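Side-chain contact in relik capsid n-terminal domain (PDB 2XGU), which probably forms, as the N-terminal domain of an ancient rabbit lentivirus capsid protein, part of the shell that encloses the viral genome: residues I43-T48 with L123-V128. Residues are numbered along the deposited sequence; the frame is centred on the assembly and turned at random.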
loop_
_atom_site.group_PDB
_atom_site.type_symbol
_atom_site.label_atom_id
_atom_site.label_comp_id
_atom_site.label_asym_id
_atom_site.label_seq_id
_atom_site.Cartn_x
_atom_site.Cartn_y
_atom_site.Cartn_z
ATOM N N ILE A 43 -14.833 -1.878 -2.356
ATOM C CA ILE A 43 -15.650 -1.571 -3.530
ATOM C C ILE A 43 -14.899 -1.662 -4.856
ATOM O O ILE A 43 -15.518 -1.853 -5.909
ATOM C CB ILE A 43 -16.334 -0.175 -3.437
ATOM C CG1 ILE A 43 -15.307 0.953 -3.498
ATOM C CG2 ILE A 43 -17.211 -0.090 -2.190
ATOM C CD1 ILE A 43 -15.952 2.324 -3.633
ATOM N N SER A 44 -13.577 -1.535 -4.819
ATOM C CA SER A 44 -12.821 -1.352 -6.062
ATOM C C SER A 44 -12.310 -2.647 -6.665
ATOM O O SER A 44 -11.632 -2.628 -7.689
ATOM C CB SER A 44 -11.636 -0.426 -5.815
ATOM O OG SER A 44 -10.734 -1.005 -4.863
ATOM N N ILE A 45 -12.665 -3.755 -6.032
ATOM C CA ILE A 45 -12.396 -5.060 -6.596
ATOM C C ILE A 45 -12.995 -5.124 -7.996
ATOM O O ILE A 45 -14.169 -4.798 -8.208
ATOM C CB ILE A 45 -12.952 -6.174 -5.688
ATOM C CG1 ILE A 45 -12.295 -6.088 -4.306
ATOM C CG2 ILE A 45 -12.724 -7.544 -6.312
ATOM C CD1 ILE A 45 -12.809 -7.112 -3.324
ATOM N N ASN A 46 -12.152 -5.493 -8.955
ATOM C CA ASN A 46 -12.560 -5.664 -10.348
ATOM C C ASN A 46 -12.832 -4.352 -11.093
ATOM O O ASN A 46 -13.306 -4.365 -12.227
ATOM C CB ASN A 46 -13.758 -6.605 -10.451
ATOM C CG ASN A 46 -13.495 -7.954 -9.801
ATOM O OD1 ASN A 46 -12.361 -8.435 -9.782
ATOM N ND2 ASN A 46 -14.540 -8.568 -9.267
ATOM N N PHE A 47 -12.529 -3.223 -10.467
ATOM C CA PHE A 47 -12.614 -1.934 -11.169
ATOM C C PHE A 47 -11.549 -1.845 -12.251
ATOM O O PHE A 47 -10.422 -2.313 -12.064
ATOM C CB PHE A 47 -12.391 -0.767 -10.200
ATOM C CG PHE A 47 -13.636 -0.269 -9.519
ATOM C CD1 PHE A 47 -14.725 -1.097 -9.303
ATOM C CD2 PHE A 47 -13.703 1.054 -9.090
ATOM C CE1 PHE A 47 -15.873 -0.609 -8.666
ATOM C CE2 PHE A 47 -14.843 1.539 -8.462
ATOM C CZ PHE A 47 -15.919 0.705 -8.255
ATOM N N THR A 48 -11.865 -1.184 -13.362
ATOM C CA THR A 48 -10.815 -0.816 -14.312
ATOM C C THR A 48 -10.118 0.462 -13.829
ATOM O O THR A 48 -10.555 1.109 -12.871
ATOM C CB THR A 48 -11.392 -0.532 -15.708
ATOM O OG1 THR A 48 -12.112 0.714 -15.674
ATOM C CG2 THR A 48 -12.324 -1.648 -16.145
ATOM N N LEU A 123 -2.954 -3.921 -10.923
ATOM C CA LEU A 123 -1.755 -3.225 -10.462
ATOM C C LEU A 123 -2.064 -1.773 -10.093
ATOM O O LEU A 123 -1.555 -1.252 -9.088
ATOM C CB LEU A 123 -0.666 -3.291 -11.535
ATOM C CG LEU A 123 0.639 -2.596 -11.163
ATOM C CD1 LEU A 123 1.269 -3.229 -9.931
ATOM C CD2 LEU A 123 1.622 -2.626 -12.340
ATOM N N TYR A 124 -2.906 -1.119 -10.884
ATOM C CA TYR A 124 -3.247 0.270 -10.580
ATOM C C TYR A 124 -4.019 0.372 -9.263
ATOM O O TYR A 124 -3.777 1.282 -8.461
ATOM C CB TYR A 124 -4.062 0.908 -11.710
ATOM C CG TYR A 124 -4.359 2.382 -11.516
ATOM C CD1 TYR A 124 -3.367 3.261 -11.103
ATOM C CD2 TYR A 124 -5.629 2.887 -11.753
ATOM C CE1 TYR A 124 -3.614 4.613 -10.942
ATOM C CE2 TYR A 124 -5.894 4.243 -11.601
ATOM C CZ TYR A 124 -4.887 5.097 -11.185
ATOM O OH TYR A 124 -5.131 6.447 -11.033
ATOM N N ARG A 125 -4.967 -0.539 -9.060
ATOM C CA ARG A 125 -5.696 -0.592 -7.800
ATOM C C ARG A 125 -4.724 -0.754 -6.633
ATOM O O ARG A 125 -4.872 -0.087 -5.607
ATOM C CB ARG A 125 -6.727 -1.722 -7.814
ATOM C CG ARG A 125 -7.410 -1.956 -6.471
ATOM C CD ARG A 125 -8.444 -3.077 -6.575
ATOM N NE ARG A 125 -9.025 -3.374 -5.265
ATOM C CZ ARG A 125 -8.466 -4.174 -4.362
ATOM N NH1 ARG A 125 -7.319 -4.794 -4.629
ATOM N NH2 ARG A 125 -9.056 -4.357 -3.181
ATOM N N THR A 126 -3.731 -1.627 -6.800
ATOM C CA THR A 126 -2.680 -1.785 -5.806
ATOM C C THR A 126 -1.940 -0.476 -5.527
ATOM O O THR A 126 -1.764 -0.098 -4.372
ATOM C CB THR A 126 -1.705 -2.890 -6.239
ATOM O OG1 THR A 126 -2.378 -4.150 -6.155
ATOM C CG2 THR A 126 -0.464 -2.904 -5.354
ATOM N N TRP A 127 -1.537 0.243 -6.576
ATOM C CA TRP A 127 -0.878 1.540 -6.397
ATOM C C TRP A 127 -1.752 2.534 -5.620
ATOM O O TRP A 127 -1.270 3.216 -4.715
ATOM C CB TRP A 127 -0.540 2.175 -7.757
ATOM C CG TRP A 127 0.581 1.505 -8.503
ATOM C CD1 TRP A 127 1.317 0.440 -8.099
ATOM C CD2 TRP A 127 1.079 1.870 -9.802
ATOM N NE1 TRP A 127 2.258 0.113 -9.061
ATOM C CE2 TRP A 127 2.122 0.975 -10.117
ATOM C CE3 TRP A 127 0.739 2.862 -10.725
ATOM C CZ2 TRP A 127 2.828 1.048 -11.315
ATOM C CZ3 TRP A 127 1.442 2.937 -11.917
ATOM C CH2 TRP A 127 2.481 2.041 -12.194
ATOM N N VAL A 128 -3.030 2.617 -5.977
ATOM C CA VAL A 128 -3.927 3.574 -5.331
ATOM C C VAL A 128 -4.134 3.223 -3.856
ATOM O O VAL A 128 -4.069 4.092 -2.980
ATOM C CB VAL A 128 -5.273 3.645 -6.084
ATOM C CG1 VAL A 128 -6.255 4.558 -5.365
ATOM C CG2 VAL A 128 -5.045 4.153 -7.502
#
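A single polar reach, from R125 on helix 118-134 to S44 in the turn that joins helix 34-43 to helix 49-57, makes this partly buried contact in the mainly helical N-terminal domain of a lentiviral capsid protein. R125 NE donates to S44 OG over 2.9 Å. The bond is bent, 139° at the hydrogen, and OG is tilted 22° from the guanidinium plane, near its edge. The arginine chain runs out fully extended from CG to NE, with CG anti to the backbone N (chi1 173°), which spans the 7.4 Å between S44 CA and R125 CA. Its CD also passes 3.4 Å from S44 O. That carbonyl closes the type II turn of S44 to F47, taking the F47 amide at 3.0 Å from N to O. In the conformer described, I45 lies alongside the arginine, pointing the same way, but this minor contact is doubtful. Beyond the two segments, S44 OG bonds to F40 O, and R125 NH2 bonds to G41 O, so both groups meet the C-terminal end of helix 34-43. R125 NH2 also bonds to Q136 OE1 of the second subunit. With carbonyls gathered at this helix end, the guanidinium probably sits in a field that suits its positive charge, while R125, from helix 118-134, links the turn and the C-terminal end of helix 34-43 to Q136 of the second subunit.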